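Regulating synaptic membrane exocytosis protein 2 (Rattus norvegicus, PDB 2BWQ) probably acts in neurotransmitter release at the presynaptic membrane as a Rab3-interacting protein, here represented by its C2A domain. Local coordinates at residues F84-D95 / E105-E115. Residues are numbered along the deposited sequence; the frame is centred on the assembly and turned at random.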
loop_
_atom_site.group_PDB
_atom_site.type_symbol
_atom_site.label_atom_id
_atom_site.label_comp_id
_atom_site.label_asym_id
_atom_site.label_seq_id
_atom_site.Cartn_x
_atom_site.Cartn_y
_atom_site.Cartn_z
ATOM N N PHE A 84 6.298 -15.807 7.292
ATOM C CA PHE A 84 5.497 -15.295 6.146
ATOM C C PHE A 84 4.114 -15.920 6.078
ATOM O O PHE A 84 3.207 -15.198 5.665
ATOM C CB PHE A 84 6.226 -15.574 4.848
ATOM C CG PHE A 84 7.345 -14.598 4.530
ATOM C CD1 PHE A 84 7.767 -13.626 5.439
ATOM C CD2 PHE A 84 7.991 -14.721 3.317
ATOM C CE1 PHE A 84 8.833 -12.743 5.068
ATOM C CE2 PHE A 84 9.079 -13.877 2.957
ATOM C CZ PHE A 84 9.455 -12.909 3.846
ATOM N N ARG A 85 3.911 -17.172 6.484
ATOM C CA ARG A 85 2.557 -17.774 6.415
ATOM C C ARG A 85 1.571 -17.115 7.338
ATOM O O ARG A 85 0.365 -17.282 7.188
ATOM C CB ARG A 85 2.592 -19.286 6.690
ATOM C CG ARG A 85 3.123 -20.089 5.528
ATOM C CD ARG A 85 2.983 -21.617 5.714
ATOM N NE ARG A 85 3.830 -22.391 4.797
ATOM C CZ ARG A 85 4.795 -23.237 5.174
ATOM N NH1 ARG A 85 5.048 -23.467 6.465
ATOM N NH2 ARG A 85 5.504 -23.880 4.250
ATOM N N GLU A 86 2.097 -16.358 8.293
ATOM C CA GLU A 86 1.321 -15.699 9.319
ATOM C C GLU A 86 1.381 -14.170 9.238
ATOM O O GLU A 86 1.176 -13.477 10.244
ATOM C CB GLU A 86 1.813 -16.148 10.705
ATOM C CG GLU A 86 1.643 -17.657 11.010
ATOM C CD GLU A 86 0.202 -18.182 10.917
ATOM O OE1 GLU A 86 -0.778 -17.395 10.822
ATOM O OE2 GLU A 86 0.026 -19.424 10.936
ATOM N N ARG A 87 1.773 -13.623 8.081
ATOM C CA ARG A 87 1.891 -12.137 7.953
ATOM C C ARG A 87 1.212 -11.717 6.665
ATOM O O ARG A 87 1.222 -12.457 5.652
ATOM C CB ARG A 87 3.373 -11.672 7.838
ATOM C CG ARG A 87 4.175 -12.034 9.071
ATOM C CD ARG A 87 3.685 -11.220 10.222
ATOM N NE ARG A 87 4.619 -11.253 11.329
ATOM C CZ ARG A 87 4.459 -12.088 12.330
ATOM N NH1 ARG A 87 3.410 -12.929 12.345
ATOM N NH2 ARG A 87 5.342 -12.105 13.328
ATOM N N MET A 88 0.637 -10.526 6.715
ATOM C CA MET A 88 0.032 -9.915 5.540
ATOM C C MET A 88 0.123 -8.423 5.596
ATOM O O MET A 88 0.225 -7.839 6.681
ATOM C CB MET A 88 -1.435 -10.324 5.371
ATOM C CG MET A 88 -2.326 -9.837 6.449
ATOM S SD MET A 88 -3.885 -10.757 6.366
ATOM C CE MET A 88 -4.813 -9.859 7.653
ATOM N N LEU A 89 0.125 -7.797 4.437
ATOM C CA LEU A 89 0.098 -6.350 4.350
ATOM C C LEU A 89 -1.276 -5.873 3.993
ATOM O O LEU A 89 -1.826 -6.260 2.958
ATOM C CB LEU A 89 1.064 -5.881 3.227
ATOM C CG LEU A 89 2.535 -6.090 3.533
ATOM C CD1 LEU A 89 3.330 -5.933 2.213
ATOM C CD2 LEU A 89 3.064 -5.053 4.520
ATOM N N GLU A 90 -1.888 -5.083 4.881
ATOM C CA GLU A 90 -3.193 -4.465 4.612
ATOM C C GLU A 90 -2.953 -3.046 4.139
ATOM O O GLU A 90 -2.487 -2.178 4.879
ATOM C CB GLU A 90 -4.033 -4.472 5.906
ATOM C CG GLU A 90 -5.388 -3.780 5.731
ATOM C CD GLU A 90 -5.878 -3.261 7.056
ATOM O OE1 GLU A 90 -6.406 -4.052 7.812
ATOM O OE2 GLU A 90 -5.793 -2.027 7.291
ATOM N N ILE A 91 -3.205 -2.838 2.862
ATOM C CA ILE A 91 -2.921 -1.568 2.170
ATOM C C ILE A 91 -4.231 -0.918 1.804
ATOM O O ILE A 91 -5.028 -1.510 1.103
ATOM C CB ILE A 91 -2.064 -1.854 0.915
ATOM C CG1 ILE A 91 -0.773 -2.551 1.369
ATOM C CG2 ILE A 91 -1.798 -0.536 0.147
ATOM C CD1 ILE A 91 -0.030 -3.274 0.143
ATOM N N THR A 92 -4.485 0.263 2.342
ATOM C CA THR A 92 -5.761 0.959 2.110
ATOM C C THR A 92 -5.507 2.333 1.592
ATOM O O THR A 92 -4.554 3.011 1.997
ATOM C CB THR A 92 -6.650 0.980 3.386
ATOM O OG1 THR A 92 -5.927 1.560 4.483
ATOM C CG2 THR A 92 -7.072 -0.442 3.733
ATOM N N LEU A 93 -6.403 2.784 0.685
ATOM C CA LEU A 93 -6.304 4.110 0.077
ATOM C C LEU A 93 -7.500 4.926 0.586
ATOM O O LEU A 93 -8.612 4.417 0.675
ATOM C CB LEU A 93 -6.387 3.937 -1.442
ATOM C CG LEU A 93 -6.281 5.278 -2.198
ATOM C CD1 LEU A 93 -4.882 5.881 -2.124
ATOM C CD2 LEU A 93 -6.739 5.077 -3.624
ATOM N N TRP A 94 -7.241 6.218 0.854
ATOM C CA TRP A 94 -8.187 7.121 1.512
ATOM C C TRP A 94 -8.178 8.469 0.827
ATOM O O TRP A 94 -7.140 8.920 0.365
ATOM C CB TRP A 94 -7.809 7.338 2.989
ATOM C CG TRP A 94 -7.795 6.063 3.721
ATOM C CD1 TRP A 94 -6.704 5.229 3.872
ATOM C CD2 TRP A 94 -8.916 5.394 4.372
ATOM N NE1 TRP A 94 -7.088 4.104 4.551
ATOM C CE2 TRP A 94 -8.412 4.165 4.889
ATOM C CE3 TRP A 94 -10.290 5.691 4.574
ATOM C CZ2 TRP A 94 -9.212 3.229 5.580
ATOM C CZ3 TRP A 94 -11.074 4.731 5.311
ATOM C CH2 TRP A 94 -10.537 3.535 5.773
ATOM N N ASP A 95 -9.357 9.112 0.803
ATOM C CA ASP A 95 -9.534 10.517 0.372
ATOM C C ASP A 95 -9.658 11.360 1.623
ATOM O O ASP A 95 -10.663 11.181 2.367
ATOM C CB ASP A 95 -10.810 10.567 -0.445
ATOM C CG ASP A 95 -11.075 11.916 -1.073
ATOM O OD1 ASP A 95 -10.214 12.810 -1.076
ATOM O OD2 ASP A 95 -12.226 12.146 -1.527
ATOM N N GLU A 105 -12.949 9.345 2.974
ATOM C CA GLU A 105 -13.619 8.307 2.245
ATOM C C GLU A 105 -12.656 7.171 1.934
ATOM O O GLU A 105 -11.566 7.396 1.435
ATOM C CB GLU A 105 -14.265 8.835 0.949
ATOM C CG GLU A 105 -15.073 7.740 0.261
ATOM C CD GLU A 105 -15.845 8.190 -0.984
ATOM O OE1 GLU A 105 -15.716 9.361 -1.383
ATOM O OE2 GLU A 105 -16.597 7.361 -1.548
ATOM N N PHE A 106 -13.115 5.964 2.156
ATOM C CA PHE A 106 -12.373 4.758 1.846
ATOM C C PHE A 106 -12.396 4.576 0.344
ATOM O O PHE A 106 -13.474 4.603 -0.287
ATOM C CB PHE A 106 -13.111 3.593 2.499
ATOM C CG PHE A 106 -12.530 2.255 2.167
ATOM C CD1 PHE A 106 -11.226 1.885 2.523
ATOM C CD2 PHE A 106 -13.302 1.310 1.510
ATOM C CE1 PHE A 106 -10.750 0.607 2.269
ATOM C CE2 PHE A 106 -12.792 0.030 1.225
ATOM C CZ PHE A 106 -11.496 -0.313 1.638
ATOM N N LEU A 107 -11.200 4.379 -0.242
ATOM C CA LEU A 107 -11.111 4.205 -1.708
ATOM C C LEU A 107 -10.633 2.809 -2.104
ATOM O O LEU A 107 -10.320 2.558 -3.255
ATOM C CB LEU A 107 -10.183 5.233 -2.347
ATOM C CG LEU A 107 -10.627 6.706 -2.235
ATOM C CD1 LEU A 107 -9.550 7.655 -2.839
ATOM C CD2 LEU A 107 -11.982 6.892 -2.889
ATOM N N GLY A 108 -10.461 1.903 -1.140
ATOM C CA GLY A 108 -10.170 0.531 -1.511
ATOM C C GLY A 108 -9.006 -0.069 -0.764
ATOM O O GLY A 108 -8.265 0.631 -0.087
ATOM N N GLU A 109 -8.929 -1.393 -0.853
ATOM C CA GLU A 109 -7.972 -2.161 -0.073
ATOM C C GLU A 109 -7.277 -3.152 -0.976
ATOM O O GLU A 109 -7.908 -3.738 -1.878
ATOM C CB GLU A 109 -8.736 -2.940 1.064
ATOM C CG GLU A 109 -7.807 -3.867 1.887
ATOM C CD GLU A 109 -8.451 -4.419 3.087
ATOM O OE1 GLU A 109 -9.383 -3.809 3.559
ATOM O OE2 GLU A 109 -7.973 -5.456 3.518
ATOM N N ILE A 110 -5.996 -3.342 -0.736
ATOM C CA ILE A 110 -5.236 -4.448 -1.311
ATOM C C ILE A 110 -4.645 -5.213 -0.120
ATOM O O ILE A 110 -4.025 -4.630 0.761
ATOM C CB ILE A 110 -4.097 -3.854 -2.177
ATOM C CG1 ILE A 110 -4.697 -3.109 -3.378
ATOM C CG2 ILE A 110 -3.068 -4.928 -2.607
ATOM C CD1 ILE A 110 -3.786 -1.988 -3.827
ATOM N N LEU A 111 -4.856 -6.499 -0.044
ATOM C CA LEU A 111 -4.418 -7.332 1.112
ATOM C C LEU A 111 -3.446 -8.363 0.554
ATOM O O LEU A 111 -3.876 -9.234 -0.240
ATOM C CB LEU A 111 -5.631 -8.001 1.795
ATOM C CG LEU A 111 -5.331 -8.711 3.078
ATOM C CD1 LEU A 111 -4.822 -7.731 4.163
ATOM C CD2 LEU A 111 -6.661 -9.366 3.545
ATOM N N ILE A 112 -2.178 -8.269 0.925
ATOM C CA ILE A 112 -1.158 -9.140 0.307
ATOM C C ILE A 112 -0.651 -10.097 1.351
ATOM O O ILE A 112 0.007 -9.692 2.310
ATOM C CB ILE A 112 -0.008 -8.283 -0.270
ATOM C CG1 ILE A 112 -0.519 -7.370 -1.385
ATOM C CG2 ILE A 112 1.149 -9.207 -0.803
ATOM C CD1 ILE A 112 0.564 -6.461 -1.942
ATOM N N GLU A 113 -0.921 -11.361 1.193
ATOM C CA GLU A 113 -0.342 -12.427 2.036
ATOM C C GLU A 113 1.154 -12.556 1.750
ATOM O O GLU A 113 1.526 -12.714 0.563
ATOM C CB GLU A 113 -1.035 -13.781 1.775
ATOM C CG GLU A 113 -2.485 -13.763 2.261
ATOM C CD GLU A 113 -2.609 -13.933 3.736
ATOM O OE1 GLU A 113 -1.635 -14.110 4.482
ATOM O OE2 GLU A 113 -3.769 -13.866 4.177
ATOM N N LEU A 114 2.003 -12.489 2.771
ATOM C CA LEU A 114 3.445 -12.558 2.506
ATOM C C LEU A 114 3.872 -13.845 1.831
ATOM O O LEU A 114 4.791 -13.790 0.996
ATOM C CB LEU A 114 4.278 -12.346 3.773
ATOM C CG LEU A 114 4.710 -10.899 4.028
ATOM C CD1 LEU A 114 5.726 -10.532 2.915
ATOM C CD2 LEU A 114 3.539 -9.933 4.061
ATOM N N GLU A 115 3.231 -14.978 2.151
ATOM C CA GLU A 115 3.748 -16.267 1.693
ATOM C C GLU A 115 3.740 -16.366 0.185
ATOM O O GLU A 115 4.536 -17.139 -0.335
ATOM C CB GLU A 115 2.889 -17.386 2.291
ATOM C CG GLU A 115 3.323 -18.820 1.936
ATOM C CD GLU A 115 4.593 -19.307 2.634
ATOM O OE1 GLU A 115 5.322 -18.552 3.347
ATOM O OE2 GLU A 115 4.882 -20.528 2.480
HETATM O O HOH W 1 0.954 -15.210 4.154
#
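Strands 88-95 and 105-113 pair from Met88-Glu113 to Asp95-Glu105 as an antiparallel hairpin, their axes 172° apart and 4.6 Å at closest. A beta bulge interrupts the ladder: Leu93 O accepts Leu107 N at 2.7 Å, while Leu93 N donates to Gly108 O. Gly108 has a positive phi, at which a CB would collide with Leu107 O, so glycine is required. Towards the other sheet of the C2 sandwich, Ile91 CD1 meets Ile112 CD1 at 3.9 Å; Leu7 and Tyr126 extend this core. On the opposite face, with Trp94 CG anti to the carbonyl carbon (chi1 -59°), the indole turns across to Phe106, whose CD1 lies over its rim, 3.7 Å from Trp94 CH2, ring planes inclined at 58°; Tyr42 also stacks on the indole. Trp94 NE1 donates to Thr92 OG1 at 2.8 Å, fixing the indole's rotation. A leucine in place of Trp94 would probably leave Thr92 OG1 without this donor and uncover one side of Phe106. Arg85 NE reaches Glu115 OE2 at 3.2 Å in a weak, bent salt bridge. Asp95 OD2 and Glu105 OE1, 4.5 Å apart, both pair with Arg39, while Asp95 OD1 takes Asn40 N and Arg33, probably offsetting repulsion and tying the hairpin's loop end to the segment before strand 41-48.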